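Local coordinates for protein type III effector XopAI (Xanthomonas citri, PDB 6K93) that carries a mono-ADP-ribosyltransferase fold and, as a type III effector of a plant pathogen, probably binds arginine-containing peptides, at residues P158-M163 and S275-R280; E224-D229 and D243-A248; S85-L90 and L127-G132. All blocks are in the same frame, centred on the assembly; numbering follows the deposited sequence.

Contact 1: residues P158-M163 and S275-R280; sequences PELKYM and SMFSER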
loop_
_atom_site.group_PDB
_atom_site.type_symbol
_atom_site.label_atom_id
_atom_site.label_comp_id
_atom_site.label_asym_id
_atom_site.label_seq_id
_atom_site.Cartn_x
_atom_site.Cartn_y
_atom_site.Cartn_z
ATOM N N PRO A 158 3.590 -7.192 21.661
ATOM C CA PRO A 158 3.334 -8.620 21.428
ATOM C C PRO A 158 2.104 -8.919 20.614
ATOM O O PRO A 158 2.022 -10.029 20.074
ATOM C CB PRO A 158 3.199 -9.200 22.849
ATOM C CG PRO A 158 3.851 -8.194 23.747
ATOM C CD PRO A 158 3.728 -6.857 23.090
ATOM N N GLU A 159 1.148 -7.998 20.497
ATOM C CA GLU A 159 0.006 -8.228 19.620
ATOM C C GLU A 159 0.447 -8.391 18.169
ATOM O O GLU A 159 -0.331 -8.879 17.344
ATOM C CB GLU A 159 -1.017 -7.100 19.761
ATOM C CG GLU A 159 -0.698 -5.802 19.071
ATOM C CD GLU A 159 0.238 -4.891 19.817
ATOM O OE1 GLU A 159 0.745 -5.270 20.900
ATOM O OE2 GLU A 159 0.460 -3.755 19.336
ATOM N N LEU A 160 1.672 -7.995 17.850
ATOM C CA LEU A 160 2.216 -8.119 16.506
ATOM C C LEU A 160 3.048 -9.377 16.310
ATOM O O LEU A 160 3.651 -9.540 15.261
ATOM C CB LEU A 160 3.088 -6.900 16.188
ATOM C CG LEU A 160 2.410 -5.522 16.161
ATOM C CD1 LEU A 160 3.454 -4.451 15.947
ATOM C CD2 LEU A 160 1.383 -5.473 15.065
ATOM N N LYS A 161 3.089 -10.285 17.279
ATOM C CA LYS A 161 4.060 -11.373 17.210
ATOM C C LYS A 161 3.789 -12.366 16.085
ATOM O O LYS A 161 4.699 -13.117 15.715
ATOM C CB LYS A 161 4.129 -12.100 18.560
ATOM C CG LYS A 161 2.931 -12.986 18.880
ATOM C CD LYS A 161 3.137 -13.605 20.288
ATOM C CE LYS A 161 2.169 -14.726 20.570
ATOM N NZ LYS A 161 2.107 -15.049 22.018
ATOM N N TYR A 162 2.585 -12.387 15.529
ATOM C CA TYR A 162 2.288 -13.269 14.413
ATOM C C TYR A 162 2.576 -12.629 13.067
ATOM O O TYR A 162 2.525 -13.330 12.048
ATOM C CB TYR A 162 0.826 -13.721 14.472
ATOM C CG TYR A 162 0.489 -14.353 15.793
ATOM C CD1 TYR A 162 1.043 -15.562 16.155
ATOM C CD2 TYR A 162 -0.348 -13.714 16.678
ATOM C CE1 TYR A 162 0.750 -16.133 17.372
ATOM C CE2 TYR A 162 -0.640 -14.269 17.897
ATOM C CZ TYR A 162 -0.079 -15.482 18.233
ATOM O OH TYR A 162 -0.377 -16.039 19.458
ATOM N N MET A 163 2.868 -11.329 13.047
ATOM C CA MET A 163 3.189 -10.654 11.801
ATOM C C MET A 163 4.501 -11.164 11.244
ATOM O O MET A 163 5.451 -11.406 11.993
ATOM C CB MET A 163 3.309 -9.151 12.017
ATOM C CG MET A 163 2.076 -8.486 12.558
ATOM S SD MET A 163 0.706 -8.520 11.413
ATOM C CE MET A 163 1.269 -7.431 10.067
ATOM N N SER A 275 0.717 4.452 11.578
ATOM C CA SER A 275 1.637 5.404 12.210
ATOM C C SER A 275 2.730 4.708 13.021
ATOM O O SER A 275 3.870 5.191 13.064
ATOM C CB SER A 275 0.855 6.392 13.083
ATOM O OG SER A 275 0.085 5.724 14.086
ATOM N N MET A 276 2.421 3.574 13.642
ATOM C CA MET A 276 3.429 2.831 14.398
ATOM C C MET A 276 4.613 2.393 13.532
ATOM O O MET A 276 5.725 2.189 14.059
ATOM C CB MET A 276 2.772 1.591 15.026
ATOM C CG MET A 276 1.771 1.864 16.114
ATOM S SD MET A 276 2.451 1.283 17.679
ATOM C CE MET A 276 2.660 -0.465 17.343
ATOM N N PHE A 277 4.393 2.209 12.216
ATOM C CA PHE A 277 5.397 1.650 11.320
ATOM C C PHE A 277 6.020 2.695 10.426
ATOM O O PHE A 277 7.041 2.426 9.805
ATOM C CB PHE A 277 4.757 0.536 10.488
ATOM C CG PHE A 277 3.910 -0.352 11.313
ATOM C CD1 PHE A 277 4.507 -1.159 12.267
ATOM C CD2 PHE A 277 2.540 -0.341 11.202
ATOM C CE1 PHE A 277 3.738 -1.964 13.088
ATOM C CE2 PHE A 277 1.762 -1.150 11.999
ATOM C CZ PHE A 277 2.352 -1.947 12.953
ATOM N N SER A 278 5.453 3.884 10.387
ATOM C CA SER A 278 5.835 4.900 9.427
ATOM C C SER A 278 7.177 5.524 9.776
ATOM O O SER A 278 7.570 5.641 10.946
ATOM C CB SER A 278 4.763 5.985 9.400
ATOM O OG SER A 278 5.073 6.986 8.459
ATOM N N GLU A 279 7.865 5.968 8.730
ATOM C CA GLU A 279 9.054 6.790 8.858
ATOM C C GLU A 279 8.751 8.235 9.183
ATOM O O GLU A 279 9.687 8.987 9.466
ATOM C CB GLU A 279 9.869 6.742 7.561
ATOM C CG GLU A 279 10.453 5.408 7.363
ATOM C CD GLU A 279 11.760 5.422 6.596
ATOM O OE1 GLU A 279 12.145 6.478 6.047
ATOM O OE2 GLU A 279 12.349 4.351 6.566
ATOM N N ARG A 280 7.489 8.639 9.133
ATOM C CA ARG A 280 7.065 9.971 9.561
ATOM C C ARG A 280 6.164 9.777 10.781
ATOM O O ARG A 280 4.937 9.716 10.654
ATOM C CB ARG A 280 6.390 10.723 8.417
ATOM C CG ARG A 280 7.448 11.372 7.500
ATOM C CD ARG A 280 6.831 12.152 6.352
ATOM N NE ARG A 280 5.894 11.320 5.605
ATOM C CZ ARG A 280 6.238 10.236 4.919
ATOM N NH1 ARG A 280 7.512 9.873 4.854
ATOM N NH2 ARG A 280 5.316 9.530 4.286
#
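With CG opposite the carbonyl carbon (chi1 -63°) and the chain extended beyond it, Leu160 sends its CD1 methyl toward Phe277, whose own first torsion, -44°, also sets CG beside the backbone N. The two side chains approach from opposite directions, and their meeting is the centre of the contact: Leu160 CD1 lies 3.8 Å from Phe277 CE1 and 4.1 Å from Phe277 CZ. Since the methyl sits in the plane of the ring, it meets the aromatic rim and not the pi face. One face of that ring is covered by the neighbouring residue, with Met276 CB 4.0 Å above the plane of Phe277 and over its centre. The Met276 thioether reaches across, bent at its last torsion (chi3 -61°), and its CE methyl stands 4.3 Å from Leu160 CD1, a looser apolar approach. CE also comes within 4.4 Å of Glu159 OE2, but the polar partner of that oxygen is the hydroxyl of Tyr214, a residue that Met276 also touches.

The backbones stay apart, the nearest CA atoms, those of Leu160 and Met276, being 11.2 Å from each other; side chains alone span the gap. Leu160 lies in a short 3-10 segment: Lys161 N bonds to Pro158 O at 3.0 Å, and a type I turn from Leu160 to Met163 follows. On the other segment, Ser278 OG accepts from Arg280 N at 3.0 Å, an ST turn just beyond the aromatic residue.

Met153 of helix 136-156 touches both Leu160 and Phe277; Met150 of the same helix and Leu168 and Leu171 of helix 165-174 also touch the ring. The arrangement is thus an apolar loop-to-loop junction that joins the helical part of the mono-ADP-ribosyltransferase fold to the loop between strands 272-273 and 285-288.

Contact 2: residues E224-D229 and D243-A248; sequences EDQLPD and DRRFFA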
loop_
_atom_site.group_PDB
_atom_site.type_symbol
_atom_site.label_atom_id
_atom_site.label_comp_id
_atom_site.label_asym_id
_atom_site.label_seq_id
_atom_site.Cartn_x
_atom_site.Cartn_y
_atom_site.Cartn_z
ATOM N N GLU A 224 -5.436 14.491 -3.355
ATOM C CA GLU A 224 -4.531 14.099 -4.430
ATOM C C GLU A 224 -4.756 15.023 -5.609
ATOM O O GLU A 224 -5.840 15.576 -5.768
ATOM C CB GLU A 224 -4.761 12.639 -4.864
ATOM C CG GLU A 224 -4.470 11.586 -3.826
ATOM C CD GLU A 224 -4.496 10.212 -4.378
ATOM O OE1 GLU A 224 -4.020 10.018 -5.525
ATOM O OE2 GLU A 224 -4.927 9.275 -3.665
ATOM N N ASP A 225 -3.749 15.156 -6.454
ATOM C CA ASP A 225 -3.914 15.994 -7.647
ATOM C C ASP A 225 -4.218 15.105 -8.853
ATOM O O ASP A 225 -3.391 14.885 -9.735
ATOM C CB ASP A 225 -2.691 16.851 -7.916
ATOM C CG ASP A 225 -2.640 18.096 -7.073
ATOM O OD1 ASP A 225 -3.718 18.720 -6.722
ATOM O OD2 ASP A 225 -1.524 18.489 -6.771
ATOM N N GLN A 226 -5.445 14.634 -8.909
ATOM C CA GLN A 226 -5.960 13.816 -9.997
ATOM C C GLN A 226 -6.879 14.649 -10.883
ATOM O O GLN A 226 -7.452 15.655 -10.449
ATOM C CB GLN A 226 -6.720 12.588 -9.474
ATOM C CG GLN A 226 -5.937 11.670 -8.541
ATOM C CD GLN A 226 -4.824 10.871 -9.236
ATOM O OE1 GLN A 226 -4.627 10.944 -10.452
ATOM N NE2 GLN A 226 -4.065 10.113 -8.433
ATOM N N LEU A 227 -7.012 14.220 -12.128
ATOM C CA LEU A 227 -7.826 14.918 -13.105
ATOM C C LEU A 227 -9.293 14.530 -12.969
ATOM O O LEU A 227 -9.625 13.470 -12.419
ATOM C CB LEU A 227 -7.323 14.584 -14.495
ATOM C CG LEU A 227 -5.960 15.198 -14.847
ATOM C CD1 LEU A 227 -5.342 14.396 -15.969
ATOM C CD2 LEU A 227 -6.166 16.643 -15.234
ATOM N N PRO A 228 -10.190 15.365 -13.487
ATOM C CA PRO A 228 -11.619 15.036 -13.379
ATOM C C PRO A 228 -11.989 13.710 -14.019
ATOM O O PRO A 228 -12.799 12.974 -13.443
ATOM C CB PRO A 228 -12.300 16.219 -14.065
ATOM C CG PRO A 228 -11.326 17.373 -13.831
ATOM C CD PRO A 228 -9.966 16.743 -13.968
ATOM N N ASP A 229 -11.424 13.370 -15.186
ATOM C CA ASP A 229 -11.781 12.095 -15.806
ATOM C C ASP A 229 -11.253 10.912 -15.001
ATOM O O ASP A 229 -11.861 9.834 -15.001
ATOM C CB ASP A 229 -11.237 12.024 -17.235
ATOM C CG ASP A 229 -12.064 12.825 -18.229
ATOM O OD1 ASP A 229 -13.009 13.521 -17.812
ATOM O OD2 ASP A 229 -11.756 12.742 -19.440
ATOM N N ASP A 243 -11.751 -0.274 -5.120
ATOM C CA ASP A 243 -10.514 0.458 -5.333
ATOM C C ASP A 243 -9.390 -0.522 -5.651
ATOM O O ASP A 243 -9.195 -1.507 -4.932
ATOM C CB ASP A 243 -10.185 1.284 -4.083
ATOM C CG ASP A 243 -9.219 2.434 -4.370
ATOM O OD1 ASP A 243 -8.542 2.419 -5.417
ATOM O OD2 ASP A 243 -9.183 3.354 -3.544
ATOM N N ARG A 244 -8.701 -0.293 -6.759
ATOM C CA ARG A 244 -7.547 -1.113 -7.113
ATOM C C ARG A 244 -6.234 -0.501 -6.655
ATOM O O ARG A 244 -5.173 -1.101 -6.872
ATOM C CB ARG A 244 -7.543 -1.387 -8.625
ATOM C CG ARG A 244 -8.844 -2.074 -9.052
ATOM C CD ARG A 244 -8.893 -2.533 -10.499
ATOM N NE ARG A 244 -7.717 -3.269 -10.911
ATOM C CZ ARG A 244 -7.723 -4.252 -11.809
ATOM N NH1 ARG A 244 -8.865 -4.641 -12.374
ATOM N NH2 ARG A 244 -6.584 -4.853 -12.132
ATOM N N ARG A 245 -6.291 0.674 -6.035
ATOM C CA ARG A 245 -5.118 1.354 -5.512
ATOM C C ARG A 245 -4.888 1.031 -4.045
ATOM O O ARG A 245 -5.803 0.624 -3.317
ATOM C CB ARG A 245 -5.249 2.883 -5.688
ATOM C CG ARG A 245 -5.475 3.262 -7.144
ATOM C CD ARG A 245 -4.910 4.706 -7.489
ATOM N NE ARG A 245 -5.386 5.605 -6.547
ATOM C CZ ARG A 245 -4.801 6.662 -5.955
ATOM N NH1 ARG A 245 -3.572 7.163 -6.212
ATOM N NH2 ARG A 245 -5.502 7.274 -5.055
ATOM N N PHE A 246 -3.640 1.231 -3.619
ATOM C CA PHE A 246 -3.312 1.470 -2.217
ATOM C C PHE A 246 -3.748 2.892 -1.904
ATOM O O PHE A 246 -3.107 3.863 -2.310
ATOM C CB PHE A 246 -1.830 1.268 -1.952
ATOM C CG PHE A 246 -1.412 -0.152 -2.104
ATOM C CD1 PHE A 246 -1.093 -0.640 -3.341
ATOM C CD2 PHE A 246 -1.370 -1.008 -1.012
ATOM C CE1 PHE A 246 -0.733 -1.968 -3.511
ATOM C CE2 PHE A 246 -1.031 -2.319 -1.182
ATOM C CZ PHE A 246 -0.706 -2.794 -2.436
ATOM N N PHE A 247 -4.855 3.026 -1.194
ATOM C CA PHE A 247 -5.471 4.323 -0.955
ATOM C C PHE A 247 -5.119 4.807 0.446
ATOM O O PHE A 247 -5.439 4.145 1.444
ATOM C CB PHE A 247 -6.983 4.225 -1.084
ATOM C CG PHE A 247 -7.703 5.537 -0.912
ATOM C CD1 PHE A 247 -7.474 6.597 -1.791
ATOM C CD2 PHE A 247 -8.620 5.695 0.109
ATOM C CE1 PHE A 247 -8.165 7.798 -1.627
ATOM C CE2 PHE A 247 -9.294 6.892 0.263
ATOM C CZ PHE A 247 -9.073 7.934 -0.598
ATOM N N ALA A 248 -4.399 5.909 0.517
ATOM C CA ALA A 248 -3.950 6.456 1.785
ATOM C C ALA A 248 -4.800 7.634 2.223
ATOM O O ALA A 248 -5.324 8.407 1.416
ATOM C CB ALA A 248 -2.493 6.899 1.708
HETATM O O HOH W 1 -4.141 8.269 -1.290
HETATM O O HOH W 2 -1.979 7.787 -8.829
#
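Glu224 and Arg245 form a salt bridge in which the guanidinium uses both terminal nitrogens end-on, one for each carboxylate oxygen. The bond from Arg245 NH2 to Glu224 OE2 is short and fairly straight (2.5 Å, 164°), with the oxygen in the guanidinium plane. Arg245 NH1 reaches Glu224 OE1 at 3.0 Å by a more bent bond, 132°, with OE1 tilted from that plane. The carboxylate and guanidinium planes are turned 45° against each other.

Two further hydrogen bonds lie outside the salt bridge. Gln226 NE2 donates to Glu224 OE1 at 2.9 Å, almost head-on to the carboxylate oxygen, so this oxygen accepts from two side chains. On the arginine side, Asp243 OD1 accepts from Arg245 N at 2.9 Å, an Asx turn.

In the mono-ADP-ribosyltransferase fold the salt bridge ties the end of strand 218-224, at the margin of the mixed sheet, to the loop that leads, two residues on, into strand 247-250 of the three-stranded sheet.

Water extends the polar network. One molecule donates to Glu224 OE2 (2.7 Å) and to Ala248 O (3.0 Å); a second accepts from Gln226 NE2 and, weakly, from Arg245 NH1.

Aromatic contact is slight: Phe247 CE1 lies 4.1 Å from Glu224 OE2, and the ring packs edge-to-face with Trp264.

Contact 3: residues S85-L90 and L127-G132; sequences SPLVEL and LITLWG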
loop_
_atom_site.group_PDB
_atom_site.type_symbol
_atom_site.label_atom_id
_atom_site.label_comp_id
_atom_site.label_asym_id
_atom_site.label_seq_id
_atom_site.Cartn_x
_atom_site.Cartn_y
_atom_site.Cartn_z
ATOM N N SER A 85 25.505 -14.499 -5.709
ATOM C CA SER A 85 24.299 -13.740 -6.023
ATOM C C SER A 85 23.300 -13.990 -4.901
ATOM O O SER A 85 22.482 -14.910 -5.001
ATOM C CB SER A 85 23.777 -14.181 -7.395
ATOM O OG SER A 85 22.510 -13.614 -7.652
ATOM N N PRO A 86 23.368 -13.212 -3.809
ATOM C CA PRO A 86 22.574 -13.545 -2.616
ATOM C C PRO A 86 21.115 -13.156 -2.719
ATOM O O PRO A 86 20.308 -13.677 -1.935
ATOM C CB PRO A 86 23.281 -12.773 -1.498
ATOM C CG PRO A 86 23.956 -11.608 -2.194
ATOM C CD PRO A 86 24.355 -12.142 -3.557
ATOM N N LEU A 87 20.734 -12.289 -3.654
ATOM C CA LEU A 87 19.327 -11.952 -3.829
ATOM C C LEU A 87 18.671 -12.814 -4.895
ATOM O O LEU A 87 19.238 -13.033 -5.970
ATOM C CB LEU A 87 19.180 -10.474 -4.192
ATOM C CG LEU A 87 19.675 -9.477 -3.177
ATOM C CD1 LEU A 87 19.633 -8.085 -3.799
ATOM C CD2 LEU A 87 18.850 -9.552 -1.888
ATOM N N VAL A 88 17.470 -13.293 -4.595
ATOM C CA VAL A 88 16.721 -14.056 -5.578
ATOM C C VAL A 88 16.269 -13.113 -6.687
ATOM O O VAL A 88 15.829 -11.991 -6.424
ATOM C CB VAL A 88 15.534 -14.757 -4.897
ATOM C CG1 VAL A 88 14.521 -13.740 -4.387
ATOM C CG2 VAL A 88 14.883 -15.748 -5.856
ATOM N N GLU A 89 16.413 -13.545 -7.942
ATOM C CA GLU A 89 15.990 -12.722 -9.073
ATOM C C GLU A 89 14.469 -12.617 -9.065
ATOM O O GLU A 89 13.767 -13.560 -8.700
ATOM C CB GLU A 89 16.481 -13.303 -10.423
ATOM C CG GLU A 89 16.389 -12.249 -11.558
ATOM C CD GLU A 89 16.891 -12.738 -12.915
ATOM O OE1 GLU A 89 17.237 -13.924 -13.018
ATOM O OE2 GLU A 89 16.929 -11.931 -13.872
ATOM N N LEU A 90 13.950 -11.448 -9.412
ATOM C CA LEU A 90 12.506 -11.314 -9.537
ATOM C C LEU A 90 11.996 -11.996 -10.791
ATOM O O LEU A 90 12.670 -12.043 -11.817
ATOM C CB LEU A 90 12.062 -9.849 -9.578
ATOM C CG LEU A 90 12.414 -9.000 -8.394
ATOM C CD1 LEU A 90 12.015 -7.560 -8.717
ATOM C CD2 LEU A 90 11.715 -9.495 -7.131
ATOM N N LEU A 127 13.013 -4.310 -2.960
ATOM C CA LEU A 127 13.389 -3.112 -2.230
ATOM C C LEU A 127 14.869 -2.801 -2.415
ATOM O O LEU A 127 15.236 -1.660 -2.707
ATOM C CB LEU A 127 13.043 -3.257 -0.752
ATOM C CG LEU A 127 13.146 -1.942 0.033
ATOM C CD1 LEU A 127 12.101 -1.873 1.141
ATOM C CD2 LEU A 127 14.555 -1.786 0.623
ATOM N N ILE A 128 15.734 -3.807 -2.272
ATOM C CA ILE A 128 17.164 -3.541 -2.321
ATOM C C ILE A 128 17.603 -3.105 -3.717
ATOM O O ILE A 128 18.518 -2.276 -3.847
ATOM C CB ILE A 128 17.929 -4.773 -1.797
ATOM C CG1 ILE A 128 17.667 -4.907 -0.300
ATOM C CG2 ILE A 128 19.422 -4.654 -2.113
ATOM C CD1 ILE A 128 18.174 -6.167 0.328
ATOM N N THR A 129 16.952 -3.608 -4.769
ATOM C CA THR A 129 17.346 -3.296 -6.142
ATOM C C THR A 129 16.561 -2.136 -6.753
ATOM O O THR A 129 16.736 -1.845 -7.944
ATOM C CB THR A 129 17.168 -4.531 -7.042
ATOM O OG1 THR A 129 15.781 -4.850 -7.171
ATOM C CG2 THR A 129 17.938 -5.716 -6.519
ATOM N N LEU A 130 15.686 -1.483 -5.986
ATOM C CA LEU A 130 14.735 -0.548 -6.570
ATOM C C LEU A 130 15.413 0.627 -7.259
ATOM O O LEU A 130 14.874 1.175 -8.231
ATOM C CB LEU A 130 13.804 -0.036 -5.480
ATOM C CG LEU A 130 12.596 0.780 -5.959
ATOM C CD1 LEU A 130 11.697 -0.102 -6.799
ATOM C CD2 LEU A 130 11.859 1.347 -4.787
ATOM N N TRP A 131 16.577 1.031 -6.773
ATOM C CA TRP A 131 17.274 2.198 -7.293
ATOM C C TRP A 131 18.383 1.843 -8.272
ATOM O O TRP A 131 19.139 2.729 -8.693
ATOM C CB TRP A 131 17.864 2.999 -6.136
ATOM C CG TRP A 131 16.877 3.741 -5.321
ATOM C CD1 TRP A 131 15.526 3.577 -5.305
ATOM C CD2 TRP A 131 17.172 4.780 -4.389
ATOM N NE1 TRP A 131 14.954 4.461 -4.419
ATOM C CE2 TRP A 131 15.949 5.206 -3.839
ATOM C CE3 TRP A 131 18.357 5.392 -3.964
ATOM C CZ2 TRP A 131 15.875 6.223 -2.891
ATOM C CZ3 TRP A 131 18.280 6.396 -3.024
ATOM C CH2 TRP A 131 17.048 6.800 -2.496
ATOM N N GLY A 132 18.524 0.579 -8.631
ATOM C CA GLY A 132 19.600 0.190 -9.511
ATOM C C GLY A 132 20.764 -0.446 -8.757
ATOM O O GLY A 132 20.889 -0.384 -7.529
#
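The CA atoms of Leu87 and Ile128 approach to 8.8 Å where the irregular segment 85-90 passes the C-terminal end of helix 117-128. Beyond the helix the chain turns away: Leu130 N reaches back weakly to Leu127 O, and a type I turn from Thr129 to Gly132 is closed by Gly132 N bonding to Thr129 O at 3.1 Å.

Leu87 carries the contact, and its two methyls divide the work. With CG beside the backbone N (chi1 -62°) and the chain extended beyond, the branched end is pushed out toward the helix. CD1 is the more engaged methyl: it lies 3.8 Å from Ile128 CG2 and 4.0 Å from Thr129 CG2, touching two successive residues. CD2 of Leu87 faces the other branch of the isoleucine, 4.1 Å from Ile128 CD1. The Leu87 and Ile128 side chains meet at a slant, whereas Leu87 and Thr129 run past each other in opposite senses. These are separations for apolar groups in van der Waals contact.

Thr129 is split by its first torsion. Placing OG1 between the backbone N and the carbonyl carbon (67°) turns CG2 to the Leu87 side, while the hydroxyl bonds to Thr125 O and to His195 NE2. The threonine therefore offers a methyl to the incoming segment and keeps its polar atom for the helices.

One turn back along helix 117-128, Lys124 and Thr125 also touch Leu87, and Thr125 OG1 bonds to Val88 O. Ile128 rests on Trp143 of helix 136-156, and Leu90 reaches Ala194 and His195 of helix 194-209, so the segment leading to helix 95-109 lies against helices 117-128 and 194-209.

All three contacts are only partly buried, but contact 3 lies farthest from the chain's centre, about 20 Å from centre to centre, against 15 and 13 Å for contacts 1 and 2. Contacts 1 and 2 stand on opposite sides of that centre, their own centres 26 Å apart, and contact 2 is nested within the chain loop that contact 1 closes. Both involve parts of the three-stranded sheet region, yet contact 2 is ionic and hydrated, between a strand end and the loop before another strand, whereas contact 1 is almost wholly apolar. Contact 3 is also apolar and shares with contact 1 the backing of helix 136-156, but it is confined to the helical region.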